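PDB 3WFJ: 2-dehydropantoate 2-reductase from Enterococcus faecium, which probably catalyses the reduction of ketopantoate to pantoate with a nicotinamide cofactor, a step of pantothenate biosynthesis. Local coordinates for residues G23-L28 against K56-L61; L76-M81 against C102-I107; M128-L133 against K140-G145. One frame throughout, in Å; residues are numbered along the deposited sequence.

Contact 1 of 3, residues G23-L28 against K56-L61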
loop_
_atom_site.group_PDB
_atom_site.type_symbol
_atom_site.label_atom_id
_atom_site.label_comp_id
_atom_site.label_asym_id
_atom_site.label_seq_id
_atom_site.Cartn_x
_atom_site.Cartn_y
_atom_site.Cartn_z
ATOM N N GLY A 23 -21.258 1.414 -40.409
ATOM C CA GLY A 23 -22.545 0.982 -40.927
ATOM C C GLY A 23 -23.197 -0.252 -40.323
ATOM O O GLY A 23 -24.051 -0.863 -40.946
ATOM N N ASN A 24 -22.845 -0.582 -39.093
ATOM C CA ASN A 24 -23.545 -1.632 -38.387
ATOM C C ASN A 24 -24.702 -1.037 -37.612
ATOM O O ASN A 24 -24.757 0.168 -37.316
ATOM C CB ASN A 24 -22.615 -2.369 -37.405
ATOM C CG ASN A 24 -21.638 -3.279 -38.076
ATOM O OD1 ASN A 24 -20.442 -2.987 -38.148
ATOM N ND2 ASN A 24 -22.161 -4.296 -38.741
ATOM N N GLU A 25 -25.655 -1.899 -37.292
ATOM C CA GLU A 25 -26.821 -1.488 -36.532
ATOM C C GLU A 25 -26.429 -1.754 -35.117
ATOM O O GLU A 25 -26.317 -2.894 -34.690
ATOM C CB GLU A 25 -28.057 -2.283 -36.901
ATOM C CG GLU A 25 -29.221 -1.954 -36.005
ATOM C CD GLU A 25 -29.944 -0.625 -36.300
ATOM O OE1 GLU A 25 -30.108 -0.229 -37.475
ATOM O OE2 GLU A 25 -30.389 0.037 -35.344
ATOM N N VAL A 26 -26.205 -0.682 -34.398
ATOM C CA VAL A 26 -25.698 -0.750 -33.049
ATOM C C VAL A 26 -26.792 -0.357 -32.067
ATOM O O VAL A 26 -27.400 0.676 -32.197
ATOM C CB VAL A 26 -24.516 0.250 -32.907
ATOM C CG1 VAL A 26 -23.986 0.353 -31.501
ATOM C CG2 VAL A 26 -23.431 -0.129 -33.870
ATOM N N LEU A 27 -27.014 -1.167 -31.065
ATOM C CA LEU A 27 -27.903 -0.817 -29.940
ATOM C C LEU A 27 -27.057 -0.791 -28.649
ATOM O O LEU A 27 -26.524 -1.828 -28.263
ATOM C CB LEU A 27 -28.979 -1.909 -29.827
ATOM C CG LEU A 27 -29.701 -1.991 -28.501
ATOM C CD1 LEU A 27 -30.485 -0.708 -28.293
ATOM C CD2 LEU A 27 -30.592 -3.219 -28.394
ATOM N N LEU A 28 -26.935 0.355 -27.985
ATOM C CA LEU A 28 -26.251 0.443 -26.698
ATOM C C LEU A 28 -27.193 0.050 -25.632
ATOM O O LEU A 28 -28.385 0.365 -25.661
ATOM C CB LEU A 28 -25.791 1.831 -26.401
ATOM C CG LEU A 28 -24.961 2.585 -27.475
ATOM C CD1 LEU A 28 -24.720 4.024 -27.006
ATOM C CD2 LEU A 28 -23.643 1.938 -27.788
ATOM N N LYS A 56 -26.483 9.770 -33.077
ATOM C CA LYS A 56 -27.603 9.333 -32.294
ATOM C C LYS A 56 -27.726 7.753 -32.408
ATOM O O LYS A 56 -28.086 7.180 -33.454
ATOM C CB LYS A 56 -28.832 10.149 -32.715
ATOM C CG LYS A 56 -29.863 10.255 -31.617
ATOM C CD LYS A 56 -30.763 11.469 -31.745
ATOM C CE LYS A 56 -31.808 11.482 -30.637
ATOM N NZ LYS A 56 -32.416 12.828 -30.465
ATOM N N LEU A 57 -27.261 7.069 -31.370
ATOM C CA LEU A 57 -27.269 5.601 -31.329
ATOM C C LEU A 57 -28.386 5.224 -30.482
ATOM O O LEU A 57 -28.680 5.943 -29.543
ATOM C CB LEU A 57 -26.015 5.037 -30.698
ATOM C CG LEU A 57 -24.744 5.262 -31.537
ATOM C CD1 LEU A 57 -23.662 5.946 -30.712
ATOM C CD2 LEU A 57 -24.219 3.963 -32.145
ATOM N N PRO A 58 -29.096 4.165 -30.864
ATOM C CA PRO A 58 -30.222 3.739 -30.060
ATOM C C PRO A 58 -29.652 3.259 -28.733
ATOM O O PRO A 58 -28.588 2.663 -28.721
ATOM C CB PRO A 58 -30.833 2.582 -30.849
ATOM C CG PRO A 58 -30.099 2.470 -32.142
ATOM C CD PRO A 58 -29.049 3.520 -32.196
ATOM N N ILE A 59 -30.345 3.554 -27.633
ATOM C CA ILE A 59 -29.828 3.238 -26.331
ATOM C C ILE A 59 -30.922 2.931 -25.371
ATOM O O ILE A 59 -31.922 3.626 -25.298
ATOM C CB ILE A 59 -28.932 4.382 -25.770
ATOM C CG1 ILE A 59 -28.313 3.960 -24.423
ATOM C CG2 ILE A 59 -29.691 5.679 -25.611
ATOM C CD1 ILE A 59 -27.162 4.837 -23.953
ATOM N N VAL A 60 -30.756 1.846 -24.650
ATOM C CA VAL A 60 -31.814 1.338 -23.764
ATOM C C VAL A 60 -31.256 1.087 -22.372
ATOM O O VAL A 60 -30.165 0.499 -22.217
ATOM C CB VAL A 60 -32.429 0.025 -24.357
ATOM C CG1 VAL A 60 -31.411 -1.119 -24.463
ATOM C CG2 VAL A 60 -33.640 -0.426 -23.577
ATOM N N LEU A 61 -32.015 1.495 -21.360
ATOM C CA LEU A 61 -31.723 1.074 -19.987
ATOM C C LEU A 61 -31.773 -0.425 -19.977
ATOM O O LEU A 61 -32.397 -1.021 -20.830
ATOM C CB LEU A 61 -32.746 1.573 -18.983
ATOM C CG LEU A 61 -32.195 2.627 -18.065
ATOM C CD1 LEU A 61 -32.454 3.976 -18.714
ATOM C CD2 LEU A 61 -32.884 2.491 -16.726
#
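L28 and I59 form a parallel bridge, proved by two backbone bonds from one residue: L28 N donates to P58 O at 2.9 Å, and L28 O accepts from V60 N at 3.0 Å. The axes of strands 25-28 and 59-61 approach to 5.6 Å and diverge by 28°. On one face of this pair L28 meets both neighbours of P58. Its CB lies 3.8 Å from I59 CG1, while its CD1 reaches back to L57 CB at 4.0 Å. Nearer the start of the strand, V26 CG1 touches L57 CD2 at 3.7 Å; CG1 stands opposite the backbone N (chi1 175°), which carries it to the leucine branch.

These are the second and third strands in the parallel, Rossmann-type part of the main sheet, with strand 59-61 at its edge within this chain and helix 33-42 in the connection. Strand 25-30 continues to D30, a residue that binds the dinucleotide. Helix 10-21 covers V26 and L57 through H20, and I39 of helix 33-42 packs on I59.

The opposite face carries a second apolar group. L27 CD1 comes within 4.0 Å of V60 CG1 and also approaches P58 CB at 4.2 Å, so this one methyl sits between P58 and V60 on that face. The V26 carbonyl points end-on at the P58 ring, its O nearest CG and CD.

Contact 2 of 3, residues L76-M81 against C102-I107. With NAD (nicotinamide-adenine-dinucleotide), chain I.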
loop_
_atom_site.group_PDB
_atom_site.type_symbol
_atom_site.label_atom_id
_atom_site.label_comp_id
_atom_site.label_asym_id
_atom_site.label_seq_id
_atom_site.Cartn_x
_atom_site.Cartn_y
_atom_site.Cartn_z
ATOM N N LEU A 76 -19.758 -7.432 -24.527
ATOM C CA LEU A 76 -19.694 -7.056 -23.111
ATOM C C LEU A 76 -18.570 -6.026 -22.927
ATOM O O LEU A 76 -17.439 -6.295 -23.334
ATOM C CB LEU A 76 -19.374 -8.309 -22.293
ATOM C CG LEU A 76 -20.531 -9.279 -22.369
ATOM C CD1 LEU A 76 -20.128 -10.665 -21.987
ATOM C CD2 LEU A 76 -21.638 -8.786 -21.483
ATOM N N PHE A 77 -18.912 -4.857 -22.363
ATOM C CA PHE A 77 -17.946 -3.837 -21.969
ATOM C C PHE A 77 -18.257 -3.079 -20.658
ATOM O O PHE A 77 -17.892 -1.895 -20.521
ATOM C CB PHE A 77 -17.760 -2.875 -23.097
ATOM C CG PHE A 77 -16.466 -3.004 -23.756
ATOM C CD1 PHE A 77 -15.318 -3.067 -22.985
ATOM C CD2 PHE A 77 -16.370 -3.071 -25.122
ATOM C CE1 PHE A 77 -14.092 -3.204 -23.578
ATOM C CE2 PHE A 77 -15.148 -3.190 -25.751
ATOM C CZ PHE A 77 -13.997 -3.239 -24.981
ATOM N N THR A 78 -18.911 -3.765 -19.713
ATOM C CA THR A 78 -19.153 -3.264 -18.415
ATOM C C THR A 78 -17.834 -3.287 -17.619
ATOM O O THR A 78 -16.771 -3.623 -18.133
ATOM C CB THR A 78 -20.106 -4.162 -17.647
ATOM O OG1 THR A 78 -19.522 -5.460 -17.531
ATOM C CG2 THR A 78 -21.387 -4.348 -18.333
ATOM N N LYS A 79 -17.876 -2.782 -16.380
ATOM C CA LYS A 79 -16.803 -2.992 -15.425
ATOM C C LYS A 79 -17.098 -4.397 -14.963
ATOM O O LYS A 79 -18.230 -4.891 -15.010
ATOM C CB LYS A 79 -16.802 -1.980 -14.254
ATOM C CG LYS A 79 -15.977 -0.667 -14.363
ATOM C CD LYS A 79 -14.490 -0.842 -14.740
ATOM C CE LYS A 79 -13.651 0.427 -14.750
ATOM N NZ LYS A 79 -14.328 1.729 -14.583
ATOM N N ALA A 80 -16.065 -5.069 -14.498
ATOM C CA ALA A 80 -16.217 -6.474 -14.198
ATOM C C ALA A 80 -17.257 -6.733 -13.101
ATOM O O ALA A 80 -17.494 -7.840 -12.730
ATOM C CB ALA A 80 -14.865 -7.038 -13.827
ATOM N N MET A 81 -17.852 -5.704 -12.532
ATOM C CA MET A 81 -18.562 -5.847 -11.215
ATOM C C MET A 81 -20.058 -5.642 -11.435
ATOM O O MET A 81 -20.865 -6.149 -10.697
ATOM C CB MET A 81 -17.975 -4.819 -10.269
ATOM C CG MET A 81 -16.687 -4.440 -10.910
ATOM S SD MET A 81 -15.535 -3.623 -9.922
ATOM C CE MET A 81 -15.539 -1.980 -10.652
ATOM N N CYS A 102 -16.433 -10.937 -24.865
ATOM C CA CYS A 102 -15.863 -10.219 -23.719
ATOM C C CYS A 102 -14.483 -9.629 -24.043
ATOM O O CYS A 102 -13.590 -10.364 -24.478
ATOM C CB CYS A 102 -15.737 -11.195 -22.548
ATOM S SG CYS A 102 -15.418 -10.415 -20.976
ATOM N N LEU A 103 -14.298 -8.332 -23.756
ATOM C CA LEU A 103 -12.997 -7.621 -23.895
ATOM C C LEU A 103 -12.555 -6.835 -22.651
ATOM O O LEU A 103 -11.606 -6.073 -22.715
ATOM C CB LEU A 103 -13.070 -6.670 -25.078
ATOM C CG LEU A 103 -13.246 -7.331 -26.419
ATOM C CD1 LEU A 103 -13.274 -6.300 -27.552
ATOM C CD2 LEU A 103 -12.160 -8.325 -26.681
ATOM N N LEU A 104 -13.345 -6.914 -21.586
ATOM C CA LEU A 104 -12.967 -6.619 -20.226
ATOM C C LEU A 104 -11.554 -6.964 -19.829
ATOM O O LEU A 104 -10.943 -7.887 -20.352
ATOM C CB LEU A 104 -13.845 -7.508 -19.415
ATOM C CG LEU A 104 -15.291 -7.190 -19.056
ATOM C CD1 LEU A 104 -15.239 -6.274 -17.851
ATOM C CD2 LEU A 104 -16.070 -6.557 -20.199
ATOM N N ASN A 105 -11.051 -6.270 -18.801
ATOM C CA ASN A 105 -9.598 -6.237 -18.451
ATOM C C ASN A 105 -9.159 -7.207 -17.373
ATOM O O ASN A 105 -7.930 -7.361 -17.094
ATOM C CB ASN A 105 -9.166 -4.830 -18.031
ATOM C CG ASN A 105 -8.279 -4.198 -19.013
ATOM O OD1 ASN A 105 -7.583 -4.871 -19.776
ATOM N ND2 ASN A 105 -8.251 -2.902 -19.038
ATOM N N GLY A 106 -10.086 -7.864 -16.736
ATOM C CA GLY A 106 -9.558 -8.763 -15.719
ATOM C C GLY A 106 -9.295 -10.149 -16.278
ATOM O O GLY A 106 -8.844 -10.275 -17.423
ATOM N N ILE A 107 -9.644 -11.180 -15.465
ATOM C CA ILE A 107 -9.324 -12.578 -15.714
ATOM C C ILE A 107 -10.450 -13.430 -15.197
ATOM O O ILE A 107 -10.908 -13.257 -14.101
ATOM C CB ILE A 107 -8.222 -13.067 -14.832
ATOM C CG1 ILE A 107 -6.832 -12.615 -15.295
ATOM C CG2 ILE A 107 -8.278 -14.566 -14.713
ATOM C CD1 ILE A 107 -5.806 -12.721 -14.139
HETATM P PA NAD I . -16.519 2.942 -17.677
HETATM O O1A NAD I . -16.712 2.913 -16.142
HETATM O O2A NAD I . -15.915 4.222 -18.319
HETATM O O5B NAD I . -17.966 2.636 -18.289
HETATM C C5B NAD I . -18.499 1.326 -17.925
HETATM C C4B NAD I . -19.826 1.413 -17.189
HETATM O O4B NAD I . -19.716 2.177 -15.960
HETATM C C3B NAD I . -20.896 2.083 -18.033
HETATM O O3B NAD I . -22.169 1.563 -17.638
HETATM C C2B NAD I . -20.914 3.443 -17.482
HETATM O O2B NAD I . -22.204 3.913 -17.854
HETATM C C1B NAD I . -20.723 3.140 -15.979
HETATM N N9A NAD I . -20.404 4.391 -15.324
HETATM C C8A NAD I . -19.379 5.166 -15.649
HETATM N N7A NAD I . -19.432 6.344 -14.983
HETATM C C5A NAD I . -20.548 6.311 -14.219
HETATM C C6A NAD I . -21.200 7.222 -13.258
HETATM N N6A NAD I . -20.616 8.371 -12.996
HETATM N N1A NAD I . -22.331 6.890 -12.646
HETATM C C2A NAD I . -22.834 5.677 -12.921
HETATM N N3A NAD I . -22.321 4.802 -13.817
HETATM C C4A NAD I . -21.186 5.041 -14.478
HETATM O O3 NAD I . -15.618 1.499 -17.771
HETATM P PN NAD I . -14.636 1.310 -19.005
HETATM O O1N NAD I . -13.673 2.338 -19.488
HETATM O O2N NAD I . -15.788 1.557 -19.979
HETATM O O5D NAD I . -14.051 -0.235 -19.048
HETATM C C5D NAD I . -14.774 -1.358 -19.530
HETATM C C4D NAD I . -13.912 -2.490 -19.254
HETATM O O4D NAD I . -12.976 -2.351 -20.288
HETATM C C3D NAD I . -13.128 -2.360 -17.915
HETATM O O3D NAD I . -13.013 -3.642 -17.296
HETATM C C2D NAD I . -11.746 -1.886 -18.290
HETATM O O2D NAD I . -10.777 -2.553 -17.597
HETATM C C1D NAD I . -11.630 -2.289 -19.761
HETATM N N1N NAD I . -10.806 -1.263 -20.423
HETATM C C2N NAD I . -11.034 0.066 -20.251
HETATM C C3N NAD I . -10.172 0.904 -20.867
HETATM C C7N NAD I . -10.329 2.425 -20.891
HETATM O O7N NAD I . -9.541 3.162 -21.532
HETATM N N7N NAD I . -11.402 3.045 -20.393
HETATM C C4N NAD I . -9.109 0.366 -21.640
HETATM C C5N NAD I . -8.889 -0.989 -21.749
HETATM C C6N NAD I . -9.820 -1.799 -21.158
#
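L104 buries the largest share of any residue in this contact, spreading its two methyls along the chain from L76 to A80. L104 CD1 lies against T78 O and 4.1 Å from A80 CB, while L104 CD2 spans L76 and T78, 4.3 Å from L76 CB. L103 CB approaches F77 CZ at 3.6 Å, obliquely to the ring. The F77 edge carries NAD O4D near its plane, 3.6 Å from CE1, and F15 of helix 10-21 adds an edge-to-face ring contact.

Backbone pairing is slight: L76 and C102 form one parallel bridge, with no hydrogen bond between the two segments.

No polar bond crosses between the segments. K79 NZ donates to NAD O1A at 3.1 Å and forms a salt bridge with D264. Within its own segment T78 OG1 bonds K79 O at 2.9 Å, approaching from above the carbonyl plane. A80 N is held by E273 and K79 N by Q82, both NAD-binding residues, while N105 OD1 accepts from K187 NZ.

This division implies that the segments adhere through hydrocarbon, as adjoining C-terminal ends of Rossmann strands, while the K79 ammonium is directed to the cofactor phosphate and D264.

Contact 3 of 3, residues M128-L133 against K140-G145. With NAD (nicotinamide-adenine-dinucleotide), chain I.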
loop_
_atom_site.group_PDB
_atom_site.type_symbol
_atom_site.label_atom_id
_atom_site.label_comp_id
_atom_site.label_asym_id
_atom_site.label_seq_id
_atom_site.Cartn_x
_atom_site.Cartn_y
_atom_site.Cartn_z
ATOM N N MET A 128 -6.267 -3.064 -26.538
ATOM C CA MET A 128 -5.289 -2.010 -26.215
ATOM C C MET A 128 -5.863 -0.681 -26.584
ATOM O O MET A 128 -5.134 0.277 -26.599
ATOM C CB MET A 128 -3.969 -2.185 -27.000
ATOM C CG MET A 128 -2.998 -3.221 -26.490
ATOM S SD MET A 128 -2.550 -3.123 -24.756
ATOM C CE MET A 128 -2.725 -4.865 -24.387
ATOM N N TRP A 129 -7.145 -0.610 -26.927
ATOM C CA TRP A 129 -7.777 0.678 -27.171
ATOM C C TRP A 129 -8.025 1.313 -25.842
ATOM O O TRP A 129 -8.219 0.635 -24.872
ATOM C CB TRP A 129 -9.116 0.578 -27.956
ATOM C CG TRP A 129 -9.009 0.262 -29.375
ATOM C CD1 TRP A 129 -9.181 -0.945 -29.951
ATOM C CD2 TRP A 129 -8.778 1.188 -30.436
ATOM N NE1 TRP A 129 -9.011 -0.859 -31.314
ATOM C CE2 TRP A 129 -8.787 0.449 -31.644
ATOM C CE3 TRP A 129 -8.529 2.556 -30.497
ATOM C CZ2 TRP A 129 -8.546 1.050 -32.901
ATOM C CZ3 TRP A 129 -8.262 3.130 -31.739
ATOM C CH2 TRP A 129 -8.284 2.394 -32.919
ATOM N N THR A 130 -8.013 2.645 -25.836
ATOM C CA THR A 130 -8.296 3.467 -24.666
ATOM C C THR A 130 -9.520 4.350 -24.892
ATOM O O THR A 130 -9.981 4.491 -25.995
ATOM C CB THR A 130 -7.095 4.397 -24.320
ATOM O OG1 THR A 130 -6.708 5.136 -25.470
ATOM C CG2 THR A 130 -5.931 3.622 -23.901
ATOM N N ALA A 131 -10.071 4.918 -23.825
ATOM C CA ALA A 131 -11.285 5.776 -23.933
ATOM C C ALA A 131 -11.617 6.373 -22.572
ATOM O O ALA A 131 -11.474 5.697 -21.542
ATOM C CB ALA A 131 -12.510 4.999 -24.452
ATOM N N GLY A 132 -11.975 7.649 -22.569
ATOM C CA GLY A 132 -12.357 8.342 -21.368
ATOM C C GLY A 132 -13.789 8.863 -21.465
ATOM O O GLY A 132 -14.194 9.475 -22.469
ATOM N N LEU A 133 -14.541 8.631 -20.406
ATOM C CA LEU A 133 -15.897 9.082 -20.306
ATOM C C LEU A 133 -15.857 10.361 -19.500
ATOM O O LEU A 133 -15.645 10.308 -18.305
ATOM C CB LEU A 133 -16.730 7.994 -19.613
ATOM C CG LEU A 133 -18.242 8.095 -19.670
ATOM C CD1 LEU A 133 -18.735 8.068 -21.099
ATOM C CD2 LEU A 133 -18.876 6.928 -18.906
ATOM N N LYS A 140 -13.982 11.086 -24.580
ATOM C CA LYS A 140 -12.712 11.403 -25.241
ATOM C C LYS A 140 -12.079 10.089 -25.680
ATOM O O LYS A 140 -12.063 9.133 -24.932
ATOM C CB LYS A 140 -11.811 12.489 -24.598
ATOM C CG LYS A 140 -10.636 12.286 -23.628
ATOM C CD LYS A 140 -10.072 13.644 -23.070
ATOM C CE LYS A 140 -9.686 13.572 -21.587
ATOM N NZ LYS A 140 -9.317 14.898 -21.014
ATOM N N LEU A 141 -11.698 10.067 -26.958
ATOM C CA LEU A 141 -11.267 8.889 -27.625
ATOM C C LEU A 141 -9.850 9.050 -28.115
ATOM O O LEU A 141 -9.613 9.641 -29.163
ATOM C CB LEU A 141 -12.217 8.593 -28.778
ATOM C CG LEU A 141 -13.664 8.110 -28.406
ATOM C CD1 LEU A 141 -14.629 7.739 -29.545
ATOM C CD2 LEU A 141 -13.585 6.958 -27.451
ATOM N N PHE A 142 -8.932 8.453 -27.344
ATOM C CA PHE A 142 -7.487 8.721 -27.487
ATOM C C PHE A 142 -6.657 7.679 -28.299
ATOM O O PHE A 142 -6.622 6.474 -27.997
ATOM C CB PHE A 142 -6.719 9.223 -26.123
ATOM C CG PHE A 142 -7.205 8.685 -24.741
ATOM C CD1 PHE A 142 -6.347 8.945 -23.661
ATOM C CD2 PHE A 142 -8.404 7.984 -24.460
ATOM C CE1 PHE A 142 -6.623 8.529 -22.361
ATOM C CE2 PHE A 142 -8.681 7.577 -23.138
ATOM C CZ PHE A 142 -7.801 7.848 -22.097
ATOM N N GLY A 143 -6.067 8.171 -29.388
ATOM C CA GLY A 143 -5.011 7.564 -30.155
ATOM C C GLY A 143 -5.355 6.216 -30.736
ATOM O O GLY A 143 -6.486 6.014 -31.170
ATOM N N SER A 144 -4.390 5.308 -30.769
ATOM C CA SER A 144 -4.528 4.098 -31.561
ATOM C C SER A 144 -4.943 2.888 -30.666
ATOM O O SER A 144 -5.405 3.091 -29.560
ATOM C CB SER A 144 -3.230 3.855 -32.326
ATOM O OG SER A 144 -2.159 3.710 -31.416
ATOM N N GLY A 145 -4.806 1.659 -31.162
ATOM C CA GLY A 145 -5.284 0.497 -30.455
ATOM C C GLY A 145 -5.270 -0.777 -31.269
ATOM O O GLY A 145 -4.864 -0.788 -32.438
HETATM P PA NAD I . -16.519 2.942 -17.677
HETATM O O1A NAD I . -16.712 2.913 -16.142
HETATM O O2A NAD I . -15.915 4.222 -18.319
HETATM O O5B NAD I . -17.966 2.636 -18.289
HETATM C C5B NAD I . -18.499 1.326 -17.925
HETATM C C4B NAD I . -19.826 1.413 -17.189
HETATM O O4B NAD I . -19.716 2.177 -15.960
HETATM C C3B NAD I . -20.896 2.083 -18.033
HETATM O O3B NAD I . -22.169 1.563 -17.638
HETATM C C2B NAD I . -20.914 3.443 -17.482
HETATM O O2B NAD I . -22.204 3.913 -17.854
HETATM C C1B NAD I . -20.723 3.140 -15.979
HETATM N N9A NAD I . -20.404 4.391 -15.324
HETATM C C8A NAD I . -19.379 5.166 -15.649
HETATM N N7A NAD I . -19.432 6.344 -14.983
HETATM C C5A NAD I . -20.548 6.311 -14.219
HETATM C C6A NAD I . -21.200 7.222 -13.258
HETATM N N6A NAD I . -20.616 8.371 -12.996
HETATM N N1A NAD I . -22.331 6.890 -12.646
HETATM C C2A NAD I . -22.834 5.677 -12.921
HETATM N N3A NAD I . -22.321 4.802 -13.817
HETATM C C4A NAD I . -21.186 5.041 -14.478
HETATM O O3 NAD I . -15.618 1.499 -17.771
HETATM P PN NAD I . -14.636 1.310 -19.005
HETATM O O1N NAD I . -13.673 2.338 -19.488
HETATM O O2N NAD I . -15.788 1.557 -19.979
HETATM O O5D NAD I . -14.051 -0.235 -19.048
HETATM C C5D NAD I . -14.774 -1.358 -19.530
HETATM C C4D NAD I . -13.912 -2.490 -19.254
HETATM O O4D NAD I . -12.976 -2.351 -20.288
HETATM C C3D NAD I . -13.128 -2.360 -17.915
HETATM O O3D NAD I . -13.013 -3.642 -17.296
HETATM C C2D NAD I . -11.746 -1.886 -18.290
HETATM O O2D NAD I . -10.777 -2.553 -17.597
HETATM C C1D NAD I . -11.630 -2.289 -19.761
HETATM N N1N NAD I . -10.806 -1.263 -20.423
HETATM C C2N NAD I . -11.034 0.066 -20.251
HETATM C C3N NAD I . -10.172 0.904 -20.867
HETATM C C7N NAD I . -10.329 2.425 -20.891
HETATM O O7N NAD I . -9.541 3.162 -21.532
HETATM N N7N NAD I . -11.402 3.045 -20.393
HETATM C C4N NAD I . -9.109 0.366 -21.640
HETATM C C5N NAD I . -8.889 -0.989 -21.749
HETATM C C6N NAD I . -9.820 -1.799 -21.158
#
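The W129 indole lies against the chain at G145. At CB the side chain turns so that CG lies beside the backbone N (chi1 -73°), which brings one ring face over the other segment. CG, CD2 and CE2 all have G145 CA above them: that carbon is 3.7 Å from the centroid of the five-membered ring and 17° off its normal, a CH-pi contact. Lacking a side chain, G145 can bring its CA directly over the ring. CD1 and CZ2 lie near G145 C and CA. Farther out, CE3 meets S144 O at 3.3 Å, CZ3 finds G143 O at 3.4 Å at the ring edge, and CH2, at the tip, approaches G145 N and S144 C. On the pyrrole side NE1 is satisfied by L172 O.

T130 and F142 make a second CH-pi contact, with T130 CB 4.0 Å from the centroid of the F142 ring, over its face. Beyond it the backbones become a beta-hairpin in which G132 and K140 are an antiparallel hydrogen-bonded pair: G132 N to K140 O is 2.8 Å and nearly straight (176°), and K140 N to G132 O is 2.7 Å. The backbone of A131 holds both polar atoms of the nicotinamide carboxamide, A131 N bonding NAD O7N at 2.9 Å and A131 O accepting from NAD N7N at 2.9 Å.

Helix 10-21 lies alongside, with R14 touching W129 and L141 and M11 touching A131, while the L141 backbone bonds N47 at the end of strand 44-47, the neighbour of 138-140 in the smaller sheet.

Overall arrangement
From the N terminus, contact 1 closes first, joining strand 25-30 to the edge strand 59-61 after a connection that holds helix 33-42 and strands 44-47 and 53-55 of the smaller sheet. Contact 2 then closes the loop through helix 83-90, bringing together the ends of the neighbouring strands 73-76 and 100-102. Contact 3 follows with a short hairpin of that smaller sheet, entered from strand 122-127 and left toward strand 147-151. The three run in series, neither nested nor crossing. Contacts 2 and 3, with centres 16 Å apart, both touch the NAD; contact 1, about 20 Å from each between centres, sits at the main sheet's edge, where strand 25-30 leads to D30.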